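Local coordinates for oxetanocin-like protein (Pyrococcus furiosus, PDB 1XX7), which probably hydrolyses 2'-deoxyribonucleoside 5'-monophosphates to the deoxyribonucleoside and phosphate, as a metal-dependent HD-domain 5'-deoxynucleotidase, at residues Ile138-Tyr143 / Lys149-Phe154. Residues are numbered along the deposited sequence; the frame is centred on the assembly and turned at random.
Sequences IQAYEY and KNLSEF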
loop_
_atom_site.group_PDB
_atom_site.type_symbol
_atom_site.label_atom_id
_atom_site.label_comp_id
_atom_site.label_asym_id
_atom_site.label_seq_id
_atom_site.Cartn_x
_atom_site.Cartn_y
_atom_site.Cartn_z
ATOM N N ILE A 138 7.819 -20.618 6.184
ATOM C CA ILE A 138 8.912 -19.863 5.606
ATOM C C ILE A 138 8.495 -18.405 5.384
ATOM O O ILE A 138 9.298 -17.516 5.606
ATOM C CB ILE A 138 9.447 -20.505 4.302
ATOM C CG1 ILE A 138 10.096 -21.860 4.593
ATOM C CG2 ILE A 138 10.492 -19.602 3.653
ATOM C CD1 ILE A 138 10.345 -22.757 3.310
ATOM N N GLN A 139 7.241 -18.185 4.982
ATOM C CA GLN A 139 6.693 -16.844 4.862
ATOM C C GLN A 139 6.689 -16.109 6.193
ATOM O O GLN A 139 6.976 -14.922 6.234
ATOM C CB GLN A 139 5.283 -16.863 4.257
ATOM C CG GLN A 139 4.750 -15.446 3.910
ATOM C CD GLN A 139 5.639 -14.747 2.915
ATOM O OE1 GLN A 139 5.798 -15.218 1.780
ATOM N NE2 GLN A 139 6.264 -13.639 3.338
ATOM N N ALA A 140 6.432 -16.839 7.281
ATOM C CA ALA A 140 6.453 -16.276 8.635
ATOM C C ALA A 140 7.843 -15.796 9.010
ATOM O O ALA A 140 7.992 -14.657 9.476
ATOM C CB ALA A 140 5.902 -17.267 9.663
ATOM N N TYR A 141 8.848 -16.605 8.712
ATOM C CA TYR A 141 10.249 -16.209 8.855
ATOM C C TYR A 141 10.600 -14.955 7.992
ATOM O O TYR A 141 11.228 -14.019 8.453
ATOM C CB TYR A 141 11.138 -17.416 8.512
ATOM C CG TYR A 141 12.562 -17.058 8.195
ATOM C CD1 TYR A 141 13.497 -16.835 9.222
ATOM C CD2 TYR A 141 12.971 -16.913 6.883
ATOM C CE1 TYR A 141 14.794 -16.485 8.938
ATOM C CE2 TYR A 141 14.291 -16.553 6.576
ATOM C CZ TYR A 141 15.193 -16.349 7.603
ATOM O OH TYR A 141 16.480 -15.994 7.297
ATOM N N GLU A 142 10.151 -14.928 6.740
ATOM C CA GLU A 142 10.374 -13.762 5.876
ATOM C C GLU A 142 9.696 -12.538 6.453
ATOM O O GLU A 142 10.278 -11.484 6.420
ATOM C CB GLU A 142 9.867 -14.022 4.458
ATOM C CG GLU A 142 10.685 -15.135 3.779
ATOM C CD GLU A 142 10.121 -15.567 2.475
ATOM O OE1 GLU A 142 10.386 -14.934 1.441
ATOM O OE2 GLU A 142 9.395 -16.531 2.472
ATOM N N TYR A 143 8.474 -12.670 6.993
ATOM C CA TYR A 143 7.784 -11.500 7.552
ATOM C C TYR A 143 8.440 -11.017 8.845
ATOM O O TYR A 143 8.485 -9.848 9.072
ATOM C CB TYR A 143 6.269 -11.696 7.723
ATOM C CG TYR A 143 5.482 -11.605 6.436
ATOM C CD1 TYR A 143 5.825 -10.674 5.411
ATOM C CD2 TYR A 143 4.382 -12.431 6.234
ATOM C CE1 TYR A 143 5.071 -10.625 4.174
ATOM C CE2 TYR A 143 3.618 -12.355 5.078
ATOM C CZ TYR A 143 3.971 -11.463 4.041
ATOM O OH TYR A 143 3.187 -11.487 2.935
ATOM N N LYS A 149 6.936 -9.286 14.989
ATOM C CA LYS A 149 7.373 -9.935 16.229
ATOM C C LYS A 149 6.318 -10.883 16.821
ATOM O O LYS A 149 6.516 -11.403 17.897
ATOM C CB LYS A 149 7.740 -8.869 17.290
ATOM C CG LYS A 149 9.006 -8.069 16.957
ATOM C CD LYS A 149 9.349 -7.064 18.084
ATOM N N ASN A 150 5.212 -11.085 16.105
ATOM C CA ASN A 150 4.004 -11.706 16.630
ATOM C C ASN A 150 3.507 -12.925 15.821
ATOM O O ASN A 150 2.332 -13.250 15.834
ATOM C CB ASN A 150 2.903 -10.640 16.738
ATOM C CG ASN A 150 2.535 -9.957 15.361
ATOM O OD1 ASN A 150 3.243 -10.050 14.341
ATOM N ND2 ASN A 150 1.416 -9.271 15.367
ATOM N N LEU A 151 4.420 -13.600 15.141
ATOM C CA LEU A 151 4.107 -14.702 14.241
ATOM C C LEU A 151 4.689 -16.071 14.700
ATOM O O LEU A 151 4.731 -16.996 13.911
ATOM C CB LEU A 151 4.707 -14.406 12.848
ATOM C CG LEU A 151 4.364 -13.070 12.192
ATOM C CD1 LEU A 151 4.871 -13.105 10.752
ATOM C CD2 LEU A 151 2.839 -12.798 12.210
ATOM N N SER A 152 5.130 -16.200 15.953
ATOM C CA SER A 152 5.754 -17.455 16.438
ATOM C C SER A 152 4.833 -18.683 16.360
ATOM O O SER A 152 5.286 -19.789 16.123
ATOM C CB SER A 152 6.223 -17.286 17.892
ATOM O OG SER A 152 5.088 -17.173 18.750
ATOM N N GLU A 153 3.548 -18.473 16.580
ATOM C CA GLU A 153 2.575 -19.532 16.486
ATOM C C GLU A 153 2.595 -20.263 15.127
ATOM O O GLU A 153 2.211 -21.452 15.064
ATOM C CB GLU A 153 1.162 -18.970 16.707
ATOM C CG GLU A 153 0.764 -18.002 15.607
ATOM C CD GLU A 153 -0.594 -17.402 15.784
ATOM O OE1 GLU A 153 -1.606 -18.077 15.448
ATOM O OE2 GLU A 153 -0.648 -16.241 16.226
ATOM N N PHE A 154 2.995 -19.565 14.047
ATOM C CA PHE A 154 2.882 -20.133 12.699
ATOM C C PHE A 154 3.868 -21.276 12.520
ATOM O O PHE A 154 3.669 -22.161 11.699
ATOM C CB PHE A 154 3.062 -19.052 11.618
ATOM C CG PHE A 154 1.872 -18.163 11.473
ATOM C CD1 PHE A 154 0.741 -18.603 10.834
ATOM C CD2 PHE A 154 1.857 -16.897 12.030
ATOM C CE1 PHE A 154 -0.384 -17.768 10.738
ATOM C CE2 PHE A 154 0.755 -16.075 11.913
ATOM C CZ PHE A 154 -0.348 -16.496 11.279
#
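A140 and Y143, one turn apart on helix 123-145 of the all-helical HD domain, meet L151 and F154 as the chain doubles back toward helix 157-161. The same helix carries D132, a nickel ligand, but the contact does not line the metal site: the F154 side chain lies about 11 Å from the nickel ion. Q139 takes no part across the gap; its NE2 lies 3.2 Å above the plane of the Y143 ring, over its centre, while its OE1 is hydrogen-bonded to K20 of the second subunit. A140 gives the closest backbone approach, its CA 6.3 Å from CA of L151. Its methyl CB packs against CB of F154 at 3.9 Å; F154 approaches through this atom, with CG beside its backbone N (chi1 -75°), while the ring leads on to W27 of helix 25-30. The carbonyl oxygen A140 O lies 3.7 Å from the L151 methyl CD1, a van der Waals contact. No hydrogen bond links the two segments; the join is apolar and small. Y143 touches through CB alone: CG lies beside the backbone N (chi1 -76°), and the ring runs off to an edge-to-face meeting with W27, where its OH accepts a hydrogen bond from the backbone N of E36. In the return chain, the bond from F154 N to L151 O closes a 3-10 turn, which presents both apolar side chains to the helix. The L151 branch ends with CD1 against Y143 CB, 3.6 Å away.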